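NTD biosynthesis operon protein NtdA (Bacillus subtilis subsp. subtilis, PDB 4K2M) catalyses the reversible pyridoxal phosphate-dependent transfer of an amino group between glutamate and 3-dehydro-glucose 6-phosphate, yielding kanosamine 6-phosphate for antibiotic biosynthesis. Local coordinates at residues 98-103 and 296-301. Numbering follows the deposited sequence. Where two conformers were deposited one is given.
Sequences KFTSGP and KMDNLQ. With O1G (3-deoxy-3-[(E)-({3-hydroxy-2-methyl-5-[(phosphonooxy)methyl]pyridin-4-yl}methylidene)amino]-6-O-phosphono-alpha-D-gluco pyranose), chain I.
Three consecutive carbonyls of the loop 98-103, those of Lys-98, Phe-99 and Thr-100, are all bound by N-H groups from the first turn of helix 299-308, two of them from Asn-299 alone. The backbone N of Asn-299 donates to Thr-100 O at 2.8 Å, and Leu-300 N to Phe-99 O in a nearly straight bond (170°). With CG anti to the backbone N (chi1 -173°), the carboxamide of Asn-299 extends into the curl of the loop, where ND2 donates to Lys-98 O at 2.8 Å, approaching from above the carbonyl plane while the acceptor lies close to the amide plane. Its other end, OD1, rests against the backbone of Gly-102, 3.3 Å from CA, and accepts weak hydrogen bonds from Tyr-104 N and Leu-105 N. One carboxamide from the start of helix 299-308 thus links the loop to the first residues of helix 103-116, though its hold on the latter is weak.

Apolar contact is slight: Phe-99 CD1 meets Leu-300 CD1 at 4.1 Å. Thr-100 CG2 lies 3.7 Å from Asp-298 OD1, an oxygen whose charge is paired with Lys-256 of the second subunit.

On the ligand side, Thr-100 OG1 donates to OP6 of O1G (2.5 Å) and, in the conformer described, Ser-101 OG donates to OP8 (3.0 Å), two oxygens of the sugar phosphate. This external aldimine is also bound by Tyr-248 and Tyr-381 of the second subunit, so the loop completes an active site shared across the dimer. The helix holds the loop by its main-chain carbonyls, which is consistent with the hydroxyls of Thr-100 and, in this conformer, Ser-101 being left to bind the substrate phosphate.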
ATOM      1  N   LYS A  98       0.923  -5.160 -15.576  1.00 15.89           N
ATOM      2  CA  LYS A  98      -0.115  -5.322 -14.546  1.00 17.36           C
ATOM      3  C   LYS A  98       0.526  -5.377 -13.176  1.00 13.41           C
ATOM      4  O   LYS A  98       1.114  -6.397 -12.810  1.00 17.40           O
ATOM      5  CB  LYS A  98      -0.928  -6.594 -14.797  1.00 22.26           C
ATOM      6  CG  LYS A  98      -1.678  -6.568 -16.113  1.00 23.41           C
ATOM      7  CD  LYS A  98      -2.426  -7.859 -16.340  1.00 24.02           C
ATOM      8  CE  LYS A  98      -3.080  -7.860 -17.714  1.00 39.53           C
ATOM      9  NZ  LYS A  98      -4.450  -8.436 -17.673  1.00 42.53           N
ATOM     10  N   PHE A  99       0.401  -4.293 -12.415  1.00 13.76           N
ATOM     11  CA  PHE A  99       1.151  -4.172 -11.167  1.00 16.46           C
ATOM     12  C   PHE A  99       0.241  -4.009  -9.973  1.00 18.39           C
ATOM     13  O   PHE A  99       0.608  -4.359  -8.863  1.00 18.38           O
ATOM     14  CB  PHE A  99       2.099  -2.977 -11.251  1.00 15.28           C
ATOM     15  CG  PHE A  99       2.982  -3.014 -12.461  1.00 12.56           C
ATOM     16  CD1 PHE A  99       3.591  -4.206 -12.836  1.00 18.58           C
ATOM     17  CD2 PHE A  99       3.157  -1.885 -13.248  1.00 16.00           C
ATOM     18  CE1 PHE A  99       4.397  -4.274 -13.970  1.00 16.46           C
ATOM     19  CE2 PHE A  99       3.977  -1.927 -14.384  1.00 14.30           C
ATOM     20  CZ  PHE A  99       4.596  -3.128 -14.750  1.00 13.90           C
ATOM     21  N   THR A 100      -0.942  -3.469 -10.222  1.00 15.03           N
ATOM     22  CA  THR A 100      -1.937  -3.277  -9.173  1.00 15.89           C
ATOM     23  C   THR A 100      -2.961  -4.391  -9.318  1.00 16.69           C
ATOM     24  O   THR A 100      -2.864  -5.431  -8.650  1.00 18.00           O
ATOM     25  CB  THR A 100      -2.538  -1.850  -9.207  1.00 19.63           C
ATOM     26  OG1 THR A 100      -3.029  -1.565 -10.523  1.00 19.92           O
ATOM     27  CG2 THR A 100      -1.472  -0.814  -8.827  1.00 13.50           C
ATOM     28  N   SER A 101      -3.952  -4.207 -10.175  0.55 18.93           N
ATOM     29  CA  SER A 101      -4.841  -5.323 -10.470  0.55 18.10           C
ATOM     30  C   SER A 101      -4.097  -6.305 -11.377  0.55 21.89           C
ATOM     31  O   SER A 101      -3.209  -5.912 -12.143  0.55 22.71           O
ATOM     32  CB  SER A 101      -6.113  -4.839 -11.157  0.55 22.75           C
ATOM     33  OG  SER A 101      -5.793  -4.095 -12.308  0.55 20.06           O
ATOM     34  N   GLY A 102      -4.445  -7.583 -11.280  1.00 22.05           N
ATOM     35  CA  GLY A 102      -3.824  -8.602 -12.111  1.00 19.41           C
ATOM     36  C   GLY A 102      -4.082 -10.023 -11.677  1.00 20.61           C
ATOM     37  O   GLY A 102      -4.642 -10.269 -10.609  1.00 21.37           O
ATOM     38  N   PRO A 103      -3.654 -10.983 -12.504  1.00 18.58           N
ATOM     39  CA  PRO A 103      -3.972 -12.403 -12.298  1.00 22.10           C
ATOM     40  C   PRO A 103      -3.266 -13.065 -11.121  1.00 22.67           C
ATOM     41  O   PRO A 103      -3.796 -14.050 -10.605  1.00 25.77           O
ATOM     42  CB  PRO A 103      -3.514 -13.058 -13.610  1.00 23.93           C
ATOM     43  CG  PRO A 103      -2.431 -12.129 -14.121  1.00 24.13           C
ATOM     44  CD  PRO A 103      -2.913 -10.756 -13.759  1.00 21.97           C
ATOM     45  N   LYS A 296      -6.303  -2.989  -1.789  1.00 14.23           N
ATOM     46  CA  LYS A 296      -5.969  -4.334  -2.250  1.00 12.28           C
ATOM     47  C   LYS A 296      -4.455  -4.512  -2.307  1.00 15.31           C
ATOM     48  O   LYS A 296      -3.711  -3.548  -2.476  1.00 15.12           O
ATOM     49  CB  LYS A 296      -6.554  -4.601  -3.641  1.00 15.28           C
ATOM     50  CG  LYS A 296      -8.073  -4.643  -3.684  1.00 19.92           C
ATOM     51  CD  LYS A 296      -8.586  -4.640  -5.123  1.00 27.25           C
ATOM     52  CE  LYS A 296      -8.143  -5.891  -5.874  1.00 31.36           C
ATOM     53  NZ  LYS A 296      -8.533  -7.132  -5.133  1.00 40.55           N
ATOM     54  N   MET A 297      -3.989  -5.749  -2.189  1.00 14.87           N
ATOM     55  CA  MET A 297      -2.572  -6.035  -2.439  1.00 11.27           C
ATOM     56  C   MET A 297      -2.266  -5.776  -3.914  1.00 16.10           C
ATOM     57  O   MET A 297      -3.150  -5.920  -4.765  1.00 16.81           O
ATOM     58  CB  MET A 297      -2.283  -7.500  -2.095  1.00 13.97           C
ATOM     59  CG  MET A 297      -0.855  -7.941  -2.318  1.00 12.78           C
ATOM     60  SD  MET A 297      -0.736  -9.631  -1.686  1.00 15.94           S
ATOM     61  CE  MET A 297       1.028  -9.897  -1.726  1.00 14.30           C
ATOM     62  N   ASP A 298      -1.032  -5.375  -4.218  1.00 13.53           N
ATOM     63  CA  ASP A 298      -0.604  -5.204  -5.600  1.00 13.88           C
ATOM     64  C   ASP A 298      -0.294  -6.548  -6.259  1.00 13.91           C
ATOM     65  O   ASP A 298       0.289  -7.434  -5.627  1.00 16.29           O
ATOM     66  CB  ASP A 298       0.658  -4.341  -5.647  1.00 13.18           C
ATOM     67  CG  ASP A 298       0.368  -2.875  -5.373  1.00 17.54           C
ATOM     68  OD1 ASP A 298      -0.790  -2.467  -5.585  1.00 25.22           O
ATOM     69  OD2 ASP A 298       1.296  -2.158  -4.941  1.00 30.67           O
ATOM     70  N   ASN A 299      -0.670  -6.678  -7.530  1.00 12.42           N
ATOM     71  CA  ASN A 299      -0.360  -7.855  -8.341  1.00 15.16           C
ATOM     72  C   ASN A 299       1.130  -8.167  -8.337  1.00 15.06           C
ATOM     73  O   ASN A 299       1.537  -9.334  -8.277  1.00 13.66           O
ATOM     74  CB  ASN A 299      -0.852  -7.621  -9.781  1.00 18.22           C
ATOM     75  CG  ASN A 299      -0.716  -8.856 -10.663  1.00 19.18           C
ATOM     76  OD1 ASN A 299      -1.335  -9.891 -10.398  1.00 18.00           O
ATOM     77  ND2 ASN A 299       0.054  -8.737 -11.742  1.00 19.05           N
ATOM     78  N   LEU A 300       1.959  -7.128  -8.413  1.00 13.80           N
ATOM     79  CA  LEU A 300       3.407  -7.341  -8.415  1.00 15.64           C
ATOM     80  C   LEU A 300       3.831  -8.041  -7.128  1.00 15.52           C
ATOM     81  O   LEU A 300       4.617  -8.996  -7.159  1.00 14.53           O
ATOM     82  CB  LEU A 300       4.169  -6.022  -8.599  1.00 16.52           C
ATOM     83  CG  LEU A 300       5.694  -6.188  -8.685  1.00 17.41           C
ATOM     84  CD1 LEU A 300       6.199  -5.751 -10.043  1.00 23.81           C
ATOM     85  CD2 LEU A 300       6.411  -5.396  -7.592  1.00 26.77           C
ATOM     86  N   GLN A 301       3.282  -7.605  -5.998  1.00 16.80           N
ATOM     87  CA  GLN A 301       3.644  -8.218  -4.721  1.00 14.88           C
ATOM     88  C   GLN A 301       3.093  -9.629  -4.583  1.00 11.18           C
ATOM     89  O   GLN A 301       3.714 -10.480  -3.941  1.00 14.42           O
ATOM     90  CB  GLN A 301       3.173  -7.369  -3.527  1.00 14.86           C
ATOM     91  CG  GLN A 301       3.878  -6.022  -3.380  1.00 19.59           C
ATOM     92  CD  GLN A 301       5.402  -6.126  -3.263  1.00 21.66           C
ATOM     93  OE1 GLN A 301       5.948  -7.144  -2.828  1.00 17.04           O
ATOM     94  NE2 GLN A 301       6.093  -5.061  -3.664  1.00 23.22           N
TER
HETATM   95  P   O1G I 501      -4.694   6.204  -6.389  1.00 17.62           P
HETATM   96  C3A O1G I 501      -7.675   9.897  -9.727  1.00 22.87           C
HETATM   97  O3  O1G I 501      -7.790   9.663 -11.058  1.00 28.07           O
HETATM   98  C1  O1G I 501      -8.620   4.422 -12.743  1.00 28.66           C
HETATM   99  N1' O1G I 501      -7.867  11.309  -7.845  1.00 17.71           N
HETATM  100  C2  O1G I 501      -8.496   5.808 -12.105  1.00 30.17           C
HETATM  101  O2  O1G I 501      -8.532   6.765 -13.220  1.00 25.15           O
HETATM  102  C9A O1G I 501      -8.003  11.131  -9.171  1.00 20.65           C
HETATM  103  C2A O1G I 501      -8.506  12.287 -10.025  1.00 20.42           C
HETATM  104  C3  O1G I 501      -7.196   5.977 -11.308  1.00 25.80           C
HETATM  105  N3' O1G I 501      -7.414   7.236 -10.583  1.00 22.00           N
HETATM  106  O1  O1G I 501      -7.636   4.269 -13.769  1.00 38.14           O
HETATM  107  C4  O1G I 501      -6.928   4.772 -10.377  1.00 24.34           C
HETATM  108  O4  O1G I 501      -5.521   4.953 -10.109  1.00 21.18           O
HETATM  109  C4A O1G I 501      -7.208   8.866  -8.915  1.00 17.57           C
HETATM  110  C4B O1G I 501      -6.866   7.545  -9.468  1.00 21.71           C
HETATM  111  C5  O1G I 501      -7.064   3.490 -11.197  1.00 20.26           C
HETATM  112  O5  O1G I 501      -8.377   3.382 -11.772  1.00 26.17           O
HETATM  113  C5A O1G I 501      -7.073   9.084  -7.554  1.00 19.70           C
HETATM  114  C5T O1G I 501      -6.584   8.068  -6.515  1.00 20.83           C
HETATM  115  C6  O1G I 501      -6.957   2.229 -10.387  1.00 24.56           C
HETATM  116  C6A O1G I 501      -7.409  10.325  -7.037  1.00 19.46           C
HETATM  117  OP1 O1G I 501      -5.185   5.927  -4.988  1.00 13.22           O
HETATM  118  OP2 O1G I 501      -3.202   6.333  -6.449  1.00 18.30           O
HETATM  119  OP3 O1G I 501      -5.279   5.175  -7.382  1.00 19.31           O
HETATM  120  OP4 O1G I 501      -5.218   7.687  -6.849  1.00 18.90           O
HETATM  121  O6  O1G I 501      -6.980   1.033 -11.078  1.00 25.81           O
HETATM  122  P'  O1G I 501      -6.164  -0.229 -10.498  1.00 25.78           P
HETATM  123  OP6 O1G I 501      -4.739   0.256 -10.289  1.00 24.45           O
HETATM  124  OP7 O1G I 501      -6.870  -0.652  -9.225  1.00 25.71           O
HETATM  125  OP8 O1G I 501      -6.283  -1.244 -11.630  1.00 24.34           O